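A-type flavoprotein (Giardia intestinalis, PDB 2Q9U) scavenges O2, most likely by reducing it at a bridged diiron site with electrons relayed through bound FMN. Local coordinates at residues T52-V57 with I166-D171; E87-S92 with S228-S233; I146-L151 with S156-C161. All blocks are in the same frame, centred on the assembly; numbering follows the deposited sequence.

Interactions 1 and 2 are buried and close together, while interaction 3 is mostly buried but has exposed or partly exposed residues on its 146-151 side. Interaction 1 joins the two sheets of the beta-lactamase-like domain, through hydrocarbon on aromatic ring at one end and an amide–carboxylate bond at the other. Interaction 2 lies beside it, between two loops that meet through a shared iron, and its chemistry is coordination rather than hydrogen bonding. The backbone of Asn-170 and Ala-229 links the two, and Asp-171 belongs to the same metal site. Interaction 3 is a backbone-paired hairpin whose strand 157-161 neighbours strand 166-170 of interaction 1; it does not touch interaction 2.

Interaction 1 (T52-V57 with I166-D171); sequences TVIDSV and ILFSND. With FEO (mu-oxo-diiron), chain G.
Ile-54 lies squarely over the ring of Phe-168, the two residues coming from strands 52-54 and 166-170 of different sheets. Its CG1 stands 4.0 Å from the centroid of the Phe-168 ring and only 9° off the ring normal, a CH-pi contact over the middle of the face. The first torsion of Ile-54 turns CG1 to the side of its backbone N (chi1 -48°) and leaves CG2 pointing away from that N; this second branch reaches the root of the aromatic side chain, 4.0 Å from CB of Phe-168. The two side chains cross at about a right angle. Ile-166, on the same strand as the phenylalanine, brings its CG2 against the opposite face, offset toward the rim, so the ring is clasped between two isoleucines. Leu-227 and Ile-46 also touch the Phe-168 side chain.

Where strand 52-54 ends, the contact turns polar. ND2 of Asn-170 donates to OD2 of Asp-55 over 3.1 Å. The acceptor lies close to the amide plane, but the donor comes from well above the carboxylate, and the two flat groups are turned 61° apart. The carboxylate of Asp-55 has its strongest polar partner in Asn-84. On the other side of the amide, OD1 of Asn-170 takes a weak hydrogen bond from the backbone N of Asp-171 at 3.0 Å. Asn-170 stands in the second shell, behind Asp-171, and Asp-55 holds its amide from one layer further out. Asp-171 binds both irons, OD1 2.0 Å from iron FE1 and OD2 at the same distance from iron FE2. Packing between two facing sheets, with a carboxylate bridging two irons just past the end of strand 166-170, belongs to the metallo-beta-lactamase alpha-beta/beta-alpha sandwich and its diiron site.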
ATOM      1  N   THR A  52      13.863   8.320 -39.829  1.00 13.69           N
ATOM      2  CA  THR A  52      13.013   9.176 -39.009  1.00 13.27           C
ATOM      3  C   THR A  52      12.570   8.459 -37.740  1.00 13.09           C
ATOM      4  O   THR A  52      12.192   7.290 -37.796  1.00 12.29           O
ATOM      5  CB  THR A  52      11.802   9.648 -39.818  1.00 13.55           C
ATOM      6  OG1 THR A  52      12.258  10.515 -40.874  1.00 12.99           O
ATOM      7  CG2 THR A  52      10.786  10.401 -38.959  1.00 12.95           C
ATOM      8  N   VAL A  53      12.639   9.176 -36.622  1.00 12.21           N
ATOM      9  CA  VAL A  53      12.135   8.702 -35.321  1.00 12.28           C
ATOM     10  C   VAL A  53      10.901   9.506 -34.953  1.00 12.16           C
ATOM     11  O   VAL A  53      10.888  10.735 -35.069  1.00 12.55           O
ATOM     12  CB  VAL A  53      13.189   8.820 -34.203  1.00 12.29           C
ATOM     13  CG1 VAL A  53      12.616   8.359 -32.827  1.00 10.41           C
ATOM     14  CG2 VAL A  53      14.426   7.997 -34.561  1.00 12.58           C
ATOM     15  N   ILE A  54       9.871   8.791 -34.513  1.00 11.65           N
ATOM     16  CA  ILE A  54       8.645   9.410 -34.006  1.00 11.19           C
ATOM     17  C   ILE A  54       8.634   9.274 -32.488  1.00 11.03           C
ATOM     18  O   ILE A  54       8.651   8.167 -31.951  1.00 10.20           O
ATOM     19  CB  ILE A  54       7.382   8.723 -34.571  1.00 10.99           C
ATOM     20  CG1 ILE A  54       7.479   8.547 -36.106  1.00 10.90           C
ATOM     21  CG2 ILE A  54       6.084   9.473 -34.100  1.00 10.47           C
ATOM     22  CD1 ILE A  54       7.423   9.873 -36.885  1.00 13.23           C
ATOM     23  N   ASP A  55       8.623  10.418 -31.822  1.00 10.38           N
ATOM     24  CA  ASP A  55       8.573  10.534 -30.366  1.00 11.82           C
ATOM     25  C   ASP A  55       9.802  10.040 -29.590  1.00 11.37           C
ATOM     26  O   ASP A  55      10.658   9.355 -30.128  1.00 12.32           O
ATOM     27  CB  ASP A  55       7.232   9.977 -29.811  1.00 11.54           C
ATOM     28  CG  ASP A  55       6.029  10.826 -30.269  1.00 14.46           C
ATOM     29  OD1 ASP A  55       6.187  12.084 -30.359  1.00 12.61           O
ATOM     30  OD2 ASP A  55       4.957  10.240 -30.560  1.00 16.05           O
ATOM     31  N   SER A  56       9.880  10.434 -28.323  1.00 11.73           N
ATOM     32  CA  SER A  56      10.919   9.951 -27.428  1.00 11.00           C
ATOM     33  C   SER A  56      10.254   9.204 -26.254  1.00 11.38           C
ATOM     34  O   SER A  56       9.116   8.737 -26.375  1.00 10.33           O
ATOM     35  CB  SER A  56      11.783  11.136 -26.964  1.00 12.13           C
ATOM     36  OG  SER A  56      12.898  10.724 -26.189  1.00 11.26           O
ATOM     37  N   VAL A  57      10.975   9.078 -25.133  1.00 11.02           N
ATOM     38  CA  VAL A  57      10.493   8.353 -23.942  1.00 11.78           C
ATOM     39  C   VAL A  57      10.943   9.104 -22.679  1.00 12.54           C
ATOM     40  O   VAL A  57      11.830   9.952 -22.756  1.00 11.57           O
ATOM     41  CB  VAL A  57      11.030   6.885 -23.841  1.00 11.55           C
ATOM     42  CG1 VAL A  57      10.638   6.020 -25.081  1.00 10.76           C
ATOM     43  CG2 VAL A  57      12.529   6.854 -23.641  1.00 10.26           C
ATOM     44  N   ILE A 166      -0.749   5.190 -42.061  1.00 13.24           N
ATOM     45  CA  ILE A 166      -0.435   5.094 -40.626  1.00 12.93           C
ATOM     46  C   ILE A 166      -0.765   6.386 -39.912  1.00 12.25           C
ATOM     47  O   ILE A 166      -0.323   7.468 -40.316  1.00 13.64           O
ATOM     48  CB  ILE A 166       1.061   4.858 -40.370  1.00 13.45           C
ATOM     49  CG1 ILE A 166       1.602   3.646 -41.131  1.00 14.43           C
ATOM     50  CG2 ILE A 166       1.327   4.659 -38.858  1.00 14.24           C
ATOM     51  CD1 ILE A 166       3.117   3.755 -41.363  1.00 17.24           C
ATOM     52  N   LEU A 167      -1.491   6.276 -38.808  1.00 11.48           N
ATOM     53  CA  LEU A 167      -1.668   7.406 -37.926  1.00 10.98           C
ATOM     54  C   LEU A 167      -0.796   7.173 -36.685  1.00 11.40           C
ATOM     55  O   LEU A 167      -1.026   6.213 -35.918  1.00 12.53           O
ATOM     56  CB  LEU A 167      -3.144   7.542 -37.529  1.00 11.09           C
ATOM     57  CG  LEU A 167      -3.451   8.744 -36.630  1.00 11.74           C
ATOM     58  CD1 LEU A 167      -3.234  10.070 -37.363  1.00 13.08           C
ATOM     59  CD2 LEU A 167      -4.867   8.696 -36.016  1.00 11.38           C
ATOM     60  N   PHE A 168       0.193   8.023 -36.479  1.00 10.75           N
ATOM     61  CA  PHE A 168       0.966   7.988 -35.218  1.00 11.02           C
ATOM     62  C   PHE A 168       0.211   8.897 -34.258  1.00 11.10           C
ATOM     63  O   PHE A 168       0.269  10.137 -34.371  1.00 11.69           O
ATOM     64  CB  PHE A 168       2.391   8.505 -35.447  1.00 10.05           C
ATOM     65  CG  PHE A 168       3.211   7.636 -36.365  1.00 11.82           C
ATOM     66  CD1 PHE A 168       3.879   6.510 -35.875  1.00 11.68           C
ATOM     67  CD2 PHE A 168       3.346   7.961 -37.712  1.00  9.17           C
ATOM     68  CE1 PHE A 168       4.650   5.696 -36.723  1.00 12.38           C
ATOM     69  CE2 PHE A 168       4.115   7.172 -38.557  1.00 10.35           C
ATOM     70  CZ  PHE A 168       4.769   6.038 -38.074  1.00  9.55           C
ATOM     71  N   SER A 169      -0.554   8.295 -33.356  1.00 10.91           N
ATOM     72  CA  SER A 169      -1.540   9.083 -32.611  1.00 11.42           C
ATOM     73  C   SER A 169      -1.045   9.582 -31.254  1.00 10.83           C
ATOM     74  O   SER A 169      -1.777  10.247 -30.546  1.00 10.39           O
ATOM     75  CB  SER A 169      -2.828   8.264 -32.420  1.00 11.40           C
ATOM     76  OG  SER A 169      -2.519   7.036 -31.776  1.00 10.43           O
ATOM     77  N   ASN A 170       0.173   9.207 -30.882  1.00 11.86           N
ATOM     78  CA  ASN A 170       0.751   9.636 -29.596  1.00 11.49           C
ATOM     79  C   ASN A 170      -0.189   9.177 -28.442  1.00 12.14           C
ATOM     80  O   ASN A 170      -0.546   7.995 -28.407  1.00 12.56           O
ATOM     81  CB  ASN A 170       1.047  11.158 -29.646  1.00 11.48           C
ATOM     82  CG  ASN A 170       1.808  11.662 -28.439  1.00 13.28           C
ATOM     83  OD1 ASN A 170       1.256  12.371 -27.602  1.00 11.83           O
ATOM     84  ND2 ASN A 170       3.076  11.293 -28.341  1.00 11.06           N
ATOM     85  N   ASP A 171      -0.594  10.062 -27.534  1.00 12.33           N
ATOM     86  CA  ASP A 171      -1.457   9.689 -26.417  1.00 11.93           C
ATOM     87  C   ASP A 171      -2.792   9.148 -26.932  1.00 11.99           C
ATOM     88  O   ASP A 171      -3.421   8.245 -26.319  1.00 11.23           O
ATOM     89  CB  ASP A 171      -1.741  10.888 -25.503  1.00 11.91           C
ATOM     90  CG  ASP A 171      -0.636  11.142 -24.456  1.00 14.16           C
ATOM     91  OD1 ASP A 171       0.153  10.228 -24.078  1.00 11.62           O
ATOM     92  OD2 ASP A 171      -0.592  12.296 -23.997  1.00 14.09           O
TER
HETATM   93 FE1  FEO G 701       1.507  10.110 -22.569  1.00 11.41          FE
HETATM   94 FE2  FEO G 701       0.234  13.320 -22.426  1.00 14.54          FE
HETATM   95  O   FEO G 701       1.747  11.932 -22.379  1.00 11.74           O

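Interaction 2 (E87-S92 with S228-S233); sequences EGDHAS and SAHGVS. With FEO (mu-oxo-diiron), chain G.
His-90 and His-230 approach each other because both bind the same iron. Iron FE1 is bound by NE2 of His-90 at 2.2 Å, and by His-230 NE2 and Asp-89 OD2, each at 2.1 Å. These ligand atoms crowd together as a coordination shell demands, with 3.1 Å between NE2 of His-90 and NE2 of His-230, and no hydrogen bond is involved. The imidazoles form an offset edge-to-face pair, the edge of His-90 directed at the face of His-230, with planes 62° apart. Asp-89 OD2 meets the His-230 ring at its edge, in the ring plane. Glu-87 serves the other metal: its side chain, extended beyond CG, places OE1 2.1 Å from iron FE2. Asp-171 and the oxo atom bridge the two irons, and His-85 and His-152 complete the protein ligands, on FE2.

Behind this shell, the methyl CB of Ala-229 presses on CE1 of His-90 at 3.4 Å, a tight apolar contact. ND1 of His-230 is hydrogen-bonded to the backbone O of Ser-40, which, with NE2 on iron, limits the rotation of that imidazole. On the 87-92 side the loop is drawn into a compact coil around one carbonyl: Gly-88 O accepts from the backbone N of both Ala-91 and Ser-92, and also from Ser-92 OG at 3.0 Å. The outer face of the site faces another chain, since Glu-87 OE2 is hydrogen-bonded to Tyr-267 OH of the second subunit and an FMN touches Glu-87, consistent with electrons arriving across the subunit interface. Glu-87, Asp-89 and His-90, with His-85 ahead of them, make up the H-x-E-x-D-H motif that marks the diiron centre of flavodiiron proteins.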
ATOM      1  N   GLU A  87       4.978  16.441 -23.321  1.00 11.71           N
ATOM      2  CA  GLU A  87       4.912  15.842 -21.983  1.00 12.20           C
ATOM      3  C   GLU A  87       6.090  14.887 -21.744  1.00 12.19           C
ATOM      4  O   GLU A  87       6.542  14.184 -22.675  1.00 11.99           O
ATOM      5  CB  GLU A  87       3.551  15.162 -21.721  1.00 11.17           C
ATOM      6  CG  GLU A  87       3.284  14.936 -20.211  1.00 13.97           C
ATOM      7  CD  GLU A  87       1.960  14.285 -19.959  1.00 14.17           C
ATOM      8  OE1 GLU A  87       1.064  14.436 -20.818  1.00 14.93           O
ATOM      9  OE2 GLU A  87       1.834  13.595 -18.920  1.00 18.86           O
ATOM     10  N   GLY A  88       6.604  14.898 -20.509  1.00 11.11           N
ATOM     11  CA  GLY A  88       7.809  14.134 -20.136  1.00 11.47           C
ATOM     12  C   GLY A  88       7.834  12.659 -20.509  1.00 11.39           C
ATOM     13  O   GLY A  88       8.885  12.124 -20.863  1.00 12.74           O
ATOM     14  N   ASP A  89       6.690  11.992 -20.434  1.00 11.02           N
ATOM     15  CA  ASP A  89       6.645  10.577 -20.768  1.00 11.31           C
ATOM     16  C   ASP A  89       7.046  10.261 -22.215  1.00 11.12           C
ATOM     17  O   ASP A  89       7.502   9.159 -22.486  1.00 11.08           O
ATOM     18  CB  ASP A  89       5.317   9.911 -20.383  1.00 11.86           C
ATOM     19  CG  ASP A  89       4.090  10.604 -20.977  1.00 11.93           C
ATOM     20  OD1 ASP A  89       4.079  11.840 -21.118  1.00 10.24           O
ATOM     21  OD2 ASP A  89       3.110   9.899 -21.288  1.00 12.50           O
ATOM     22  N   HIS A  90       6.897  11.215 -23.130  1.00 11.21           N
ATOM     23  CA  HIS A  90       7.360  11.009 -24.513  1.00 11.58           C
ATOM     24  C   HIS A  90       8.514  11.904 -24.900  1.00 12.05           C
ATOM     25  O   HIS A  90       8.873  11.959 -26.074  1.00 12.87           O
ATOM     26  CB  HIS A  90       6.209  11.305 -25.477  1.00 11.57           C
ATOM     27  CG  HIS A  90       4.946  10.658 -25.045  1.00 11.79           C
ATOM     28  ND1 HIS A  90       4.761   9.302 -25.140  1.00 10.20           N
ATOM     29  CD2 HIS A  90       3.855  11.151 -24.412  1.00 11.78           C
ATOM     30  CE1 HIS A  90       3.597   8.982 -24.602  1.00 10.55           C
ATOM     31  NE2 HIS A  90       3.023  10.089 -24.162  1.00 11.40           N
ATOM     32  N   ALA A  91       9.071  12.643 -23.954  1.00 11.33           N
ATOM     33  CA  ALA A  91       9.979  13.722 -24.357  1.00 11.11           C
ATOM     34  C   ALA A  91      11.198  13.942 -23.475  1.00 12.06           C
ATOM     35  O   ALA A  91      12.186  14.507 -23.941  1.00 12.03           O
ATOM     36  CB  ALA A  91       9.180  15.065 -24.543  1.00 10.80           C
ATOM     37  N   SER A  92      11.142  13.518 -22.206  1.00 11.93           N
ATOM     38  CA  SER A  92      12.133  14.017 -21.258  1.00 12.92           C
ATOM     39  C   SER A  92      13.557  13.492 -21.470  1.00 13.09           C
ATOM     40  O   SER A  92      14.527  14.129 -21.004  1.00 13.96           O
ATOM     41  CB  SER A  92      11.689  13.842 -19.808  1.00 13.02           C
ATOM     42  OG  SER A  92      11.477  12.485 -19.486  1.00 13.02           O
ATOM     43  N   SER A 228      -0.011   3.982 -31.400  1.00 10.50           N
ATOM     44  CA  SER A 228      -0.165   4.874 -30.265  1.00 10.41           C
ATOM     45  C   SER A 228       1.150   4.958 -29.473  1.00  9.67           C
ATOM     46  O   SER A 228       1.990   4.101 -29.608  1.00  8.86           O
ATOM     47  CB  SER A 228      -1.274   4.335 -29.342  1.00 10.03           C
ATOM     48  OG  SER A 228      -1.430   5.201 -28.221  1.00 14.32           O
ATOM     49  N   ALA A 229       1.282   5.973 -28.629  1.00  9.84           N
ATOM     50  CA  ALA A 229       2.478   6.141 -27.774  1.00 10.22           C
ATOM     51  C   ALA A 229       2.369   5.450 -26.393  1.00  9.99           C
ATOM     52  O   ALA A 229       3.339   5.414 -25.649  1.00 10.06           O
ATOM     53  CB  ALA A 229       2.840   7.628 -27.623  1.00 10.24           C
ATOM     54  N   HIS A 230       1.213   4.867 -26.084  1.00 10.13           N
ATOM     55  CA  HIS A 230       1.053   4.054 -24.859  1.00  9.69           C
ATOM     56  C   HIS A 230       0.380   2.717 -25.166  1.00  9.94           C
ATOM     57  O   HIS A 230      -0.680   2.684 -25.821  1.00  9.83           O
ATOM     58  CB  HIS A 230       0.201   4.775 -23.814  1.00  9.75           C
ATOM     59  CG  HIS A 230       0.848   5.986 -23.220  1.00  9.45           C
ATOM     60  ND1 HIS A 230       1.965   5.925 -22.420  1.00 11.12           N
ATOM     61  CD2 HIS A 230       0.506   7.293 -23.292  1.00  9.51           C
ATOM     62  CE1 HIS A 230       2.298   7.151 -22.043  1.00 12.23           C
ATOM     63  NE2 HIS A 230       1.425   7.995 -22.560  1.00  9.60           N
ATOM     64  N   GLY A 231       0.996   1.623 -24.711  1.00  9.00           N
ATOM     65  CA  GLY A 231       0.337   0.333 -24.756  1.00  9.90           C
ATOM     66  C   GLY A 231       0.391  -0.273 -26.144  1.00 10.45           C
ATOM     67  O   GLY A 231       1.417  -0.162 -26.825  1.00  9.87           O
ATOM     68  N   VAL A 232      -0.705  -0.901 -26.564  1.00  9.66           N
ATOM     69  CA  VAL A 232      -0.728  -1.598 -27.847  1.00 10.23           C
ATOM     70  C   VAL A 232      -1.296  -0.713 -28.954  1.00 10.53           C
ATOM     71  O   VAL A 232      -2.000   0.291 -28.698  1.00 11.10           O
ATOM     72  CB  VAL A 232      -1.487  -2.964 -27.803  1.00 10.70           C
ATOM     73  CG1 VAL A 232      -0.804  -3.907 -26.836  1.00 11.39           C
ATOM     74  CG2 VAL A 232      -2.950  -2.765 -27.418  1.00  9.64           C
ATOM     75  N   SER A 233      -0.957  -1.089 -30.178  1.00 10.83           N
ATOM     76  CA  SER A 233      -1.402  -0.365 -31.363  1.00 11.19           C
ATOM     77  C   SER A 233      -2.526  -1.133 -32.057  1.00 11.18           C
ATOM     78  O   SER A 233      -2.855  -2.271 -31.681  1.00 11.24           O
ATOM     79  CB  SER A 233      -0.201  -0.143 -32.292  1.00 11.97           C
ATOM     80  OG  SER A 233       0.659   0.793 -31.695  1.00 12.82           O
TER
HETATM   81 FE1  FEO G 701       1.507  10.110 -22.569  1.00 11.41          FE
HETATM   82 FE2  FEO G 701       0.234  13.320 -22.426  1.00 14.54          FE
HETATM   83  O   FEO G 701       1.747  11.932 -22.379  1.00 11.74           O

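Interaction 3 (I146-L151 with S156-C161); sequences IPVPLL and STFTYC
Ile-146 and Phe-158 are joined by a reciprocal pair of backbone hydrogen bonds, Ile-146 N to Phe-158 O at 2.7 Å and Phe-158 N to Ile-146 O at 2.8 Å. One step further, Val-148 N donates to Ser-156 O at 2.8 Å, past the non-hydrogen-bonded pair of Pro-147 and Thr-157. Beyond this, Ser-156 OG bonds to Trp-153 N and shares a water with the carbonyl O of Leu-151, more weakly held at the Leu-151 end, while Ser-156 CB sits 3.3 Å from that same carbonyl O. A CA-H...O contact from Thr-157 CA to Ile-146 O, 3.4 Å, supplements the pairing.

The pairing forms the antiparallel hairpin of strands 142-147 and 157-161 in the second sheet of the beta-lactamase-like fold. A type II turn from Val-148 to Leu-151, closed by Leu-151 N to Val-148 O, follows the first strand, with Leu-150 at its third position in a left-handed conformation.

On the side of Ile-146 and Phe-158 the packing is aromatic and aliphatic. Val-148 caps one face of the Phe-158 ring with CG1, 3.9 Å from the ring centroid and 12° off the normal. CG1 lies beside the valine's own backbone N (chi1 -69°), leaving CG2 to pack against Ser-156 O. Leu-151 CD2 meets the ring at CZ, 4.3 Å away. Further along, Ile-146 CD1 lies 4.1 Å from Tyr-160 CB, while the hydroxyl OH of Tyr-160 is hydrogen-bonded to the backbone O of Glu-222. Helix 208-219 covers Ile-146, Val-148 and Leu-151 through Val-217 and Ala-214, and Leu-150 packs on Trp-352 of the second subunit.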
ATOM      1  N   ILE A 146      -1.266  16.650 -37.821  1.00 14.56           N
ATOM      2  CA  ILE A 146      -2.626  17.012 -37.460  1.00 14.10           C
ATOM      3  C   ILE A 146      -2.620  17.544 -36.010  1.00 13.81           C
ATOM      4  O   ILE A 146      -2.586  16.748 -35.042  1.00 13.34           O
ATOM      5  CB  ILE A 146      -3.584  15.801 -37.560  1.00 14.44           C
ATOM      6  CG1 ILE A 146      -3.585  15.188 -38.976  1.00 13.73           C
ATOM      7  CG2 ILE A 146      -4.973  16.232 -37.131  1.00 14.85           C
ATOM      8  CD1 ILE A 146      -4.238  13.764 -39.055  1.00 14.26           C
ATOM      9  N   PRO A 147      -2.625  18.878 -35.848  1.00 14.39           N
ATOM     10  CA  PRO A 147      -2.704  19.418 -34.500  1.00 15.12           C
ATOM     11  C   PRO A 147      -4.022  18.980 -33.865  1.00 15.11           C
ATOM     12  O   PRO A 147      -5.084  18.977 -34.522  1.00 15.57           O
ATOM     13  CB  PRO A 147      -2.660  20.934 -34.726  1.00 15.58           C
ATOM     14  CG  PRO A 147      -1.906  21.079 -36.052  1.00 15.19           C
ATOM     15  CD  PRO A 147      -2.539  19.961 -36.855  1.00 14.15           C
ATOM     16  N   VAL A 148      -3.945  18.528 -32.625  1.00 15.18           N
ATOM     17  CA  VAL A 148      -5.162  18.213 -31.867  1.00 14.79           C
ATOM     18  C   VAL A 148      -5.077  18.998 -30.536  1.00 14.59           C
ATOM     19  O   VAL A 148      -4.936  18.410 -29.481  1.00 14.73           O
ATOM     20  CB  VAL A 148      -5.350  16.667 -31.671  1.00 15.40           C
ATOM     21  CG1 VAL A 148      -5.697  15.925 -33.032  1.00 15.37           C
ATOM     22  CG2 VAL A 148      -4.115  16.037 -31.037  1.00 14.47           C
ATOM     23  N   PRO A 149      -5.134  20.345 -30.589  1.00 15.39           N
ATOM     24  CA  PRO A 149      -4.928  21.103 -29.346  1.00 15.67           C
ATOM     25  C   PRO A 149      -5.949  20.751 -28.269  1.00 15.35           C
ATOM     26  O   PRO A 149      -7.125  20.572 -28.567  1.00 15.08           O
ATOM     27  CB  PRO A 149      -5.100  22.568 -29.783  1.00 16.27           C
ATOM     28  CG  PRO A 149      -5.862  22.505 -31.059  1.00 16.03           C
ATOM     29  CD  PRO A 149      -5.362  21.253 -31.732  1.00 15.40           C
ATOM     30  N   LEU A 150      -5.451  20.630 -27.038  1.00 15.32           N
ATOM     31  CA  LEU A 150      -6.196  20.164 -25.871  1.00 16.20           C
ATOM     32  C   LEU A 150      -6.760  18.753 -26.038  1.00 15.90           C
ATOM     33  O   LEU A 150      -7.834  18.434 -25.528  1.00 16.65           O
ATOM     34  CB  LEU A 150      -7.256  21.173 -25.386  1.00 16.83           C
ATOM     35  CG  LEU A 150      -6.736  22.495 -24.805  1.00 18.35           C
ATOM     36  CD1 LEU A 150      -7.928  23.385 -24.470  1.00 21.78           C
ATOM     37  CD2 LEU A 150      -5.827  22.296 -23.555  1.00 20.87           C
ATOM     38  N   LEU A 151      -6.002  17.899 -26.733  1.00 15.07           N
ATOM     39  CA  LEU A 151      -6.260  16.462 -26.739  1.00 14.92           C
ATOM     40  C   LEU A 151      -4.937  15.726 -26.516  1.00 14.76           C
ATOM     41  O   LEU A 151      -4.452  15.045 -27.426  1.00 13.74           O
ATOM     42  CB  LEU A 151      -6.923  16.013 -28.070  1.00 15.02           C
ATOM     43  CG  LEU A 151      -7.563  14.616 -28.096  1.00 15.14           C
ATOM     44  CD1 LEU A 151      -8.787  14.611 -27.182  1.00 14.40           C
ATOM     45  CD2 LEU A 151      -7.963  14.204 -29.553  1.00 15.88           C
ATOM     46  N   SER A 156      -0.462  19.041 -28.379  1.00 14.03           N
ATOM     47  CA  SER A 156      -0.727  17.669 -28.835  1.00 13.32           C
ATOM     48  C   SER A 156      -0.960  17.620 -30.353  1.00 13.42           C
ATOM     49  O   SER A 156      -1.668  18.460 -30.913  1.00 12.46           O
ATOM     50  CB  SER A 156      -1.909  17.047 -28.082  1.00 13.45           C
ATOM     51  OG  SER A 156      -1.618  17.017 -26.684  1.00 12.81           O
ATOM     52  N   THR A 157      -0.353  16.630 -30.994  1.00 12.53           N
ATOM     53  CA  THR A 157      -0.360  16.519 -32.447  1.00 13.93           C
ATOM     54  C   THR A 157      -0.477  15.036 -32.783  1.00 13.49           C
ATOM     55  O   THR A 157      -0.029  14.200 -31.982  1.00 13.76           O
ATOM     56  CB  THR A 157       1.003  17.041 -33.037  1.00 14.00           C
ATOM     57  OG1 THR A 157       1.405  18.254 -32.364  1.00 16.39           O
ATOM     58  CG2 THR A 157       0.903  17.298 -34.549  1.00 13.90           C
ATOM     59  N   PHE A 158      -1.072  14.716 -33.937  1.00 12.63           N
ATOM     60  CA  PHE A 158      -0.925  13.400 -34.572  1.00 12.65           C
ATOM     61  C   PHE A 158      -0.057  13.528 -35.840  1.00 12.27           C
ATOM     62  O   PHE A 158      -0.039  14.587 -36.490  1.00 12.35           O
ATOM     63  CB  PHE A 158      -2.257  12.829 -35.063  1.00 11.74           C
ATOM     64  CG  PHE A 158      -3.296  12.565 -34.002  1.00 13.73           C
ATOM     65  CD1 PHE A 158      -2.974  12.486 -32.635  1.00 13.24           C
ATOM     66  CD2 PHE A 158      -4.631  12.365 -34.397  1.00 15.12           C
ATOM     67  CE1 PHE A 158      -3.973  12.210 -31.687  1.00 15.64           C
ATOM     68  CE2 PHE A 158      -5.640  12.087 -33.447  1.00 14.15           C
ATOM     69  CZ  PHE A 158      -5.292  12.008 -32.082  1.00 13.74           C
ATOM     70  N   THR A 159       0.638  12.450 -36.195  1.00 12.09           N
ATOM     71  CA  THR A 159       1.407  12.395 -37.457  1.00 11.99           C
ATOM     72  C   THR A 159       0.813  11.327 -38.350  1.00 12.79           C
ATOM     73  O   THR A 159       0.503  10.209 -37.923  1.00 12.68           O
ATOM     74  CB  THR A 159       2.928  12.170 -37.215  1.00 12.04           C
ATOM     75  OG1 THR A 159       3.441  13.219 -36.406  1.00 12.94           O
ATOM     76  CG2 THR A 159       3.726  12.132 -38.533  1.00 11.68           C
ATOM     77  N   TYR A 160       0.608  11.683 -39.611  1.00 13.01           N
ATOM     78  CA  TYR A 160      -0.069  10.789 -40.517  1.00 12.70           C
ATOM     79  C   TYR A 160       0.818  10.484 -41.734  1.00 13.75           C
ATOM     80  O   TYR A 160       1.388  11.398 -42.329  1.00 13.50           O
ATOM     81  CB  TYR A 160      -1.409  11.403 -40.941  1.00 12.90           C
ATOM     82  CG  TYR A 160      -2.078  10.595 -42.029  1.00 14.06           C
ATOM     83  CD1 TYR A 160      -2.572   9.316 -41.766  1.00 14.61           C
ATOM     84  CD2 TYR A 160      -2.192  11.092 -43.342  1.00 15.23           C
ATOM     85  CE1 TYR A 160      -3.174   8.542 -42.769  1.00 12.48           C
ATOM     86  CE2 TYR A 160      -2.810  10.330 -44.343  1.00 13.51           C
ATOM     87  CZ  TYR A 160      -3.295   9.073 -44.055  1.00 13.27           C
ATOM     88  OH  TYR A 160      -3.900   8.306 -45.030  1.00 14.16           O
ATOM     89  N   CYS A 161       0.956   9.206 -42.082  1.00 13.62           N
ATOM     90  CA  CYS A 161       1.693   8.852 -43.287  1.00 14.08           C
ATOM     91  C   CYS A 161       0.720   8.379 -44.367  1.00 14.54           C
ATOM     92  O   CYS A 161       0.140   7.305 -44.241  1.00 13.82           O
ATOM     93  CB  CYS A 161       2.746   7.779 -42.985  1.00 13.44           C
ATOM     94  SG  CYS A 161       3.602   7.181 -44.513  1.00 15.97           S
TER
HETATM   95  O   HOH W   1      -1.476  14.434 -25.985  1.00 17.47           O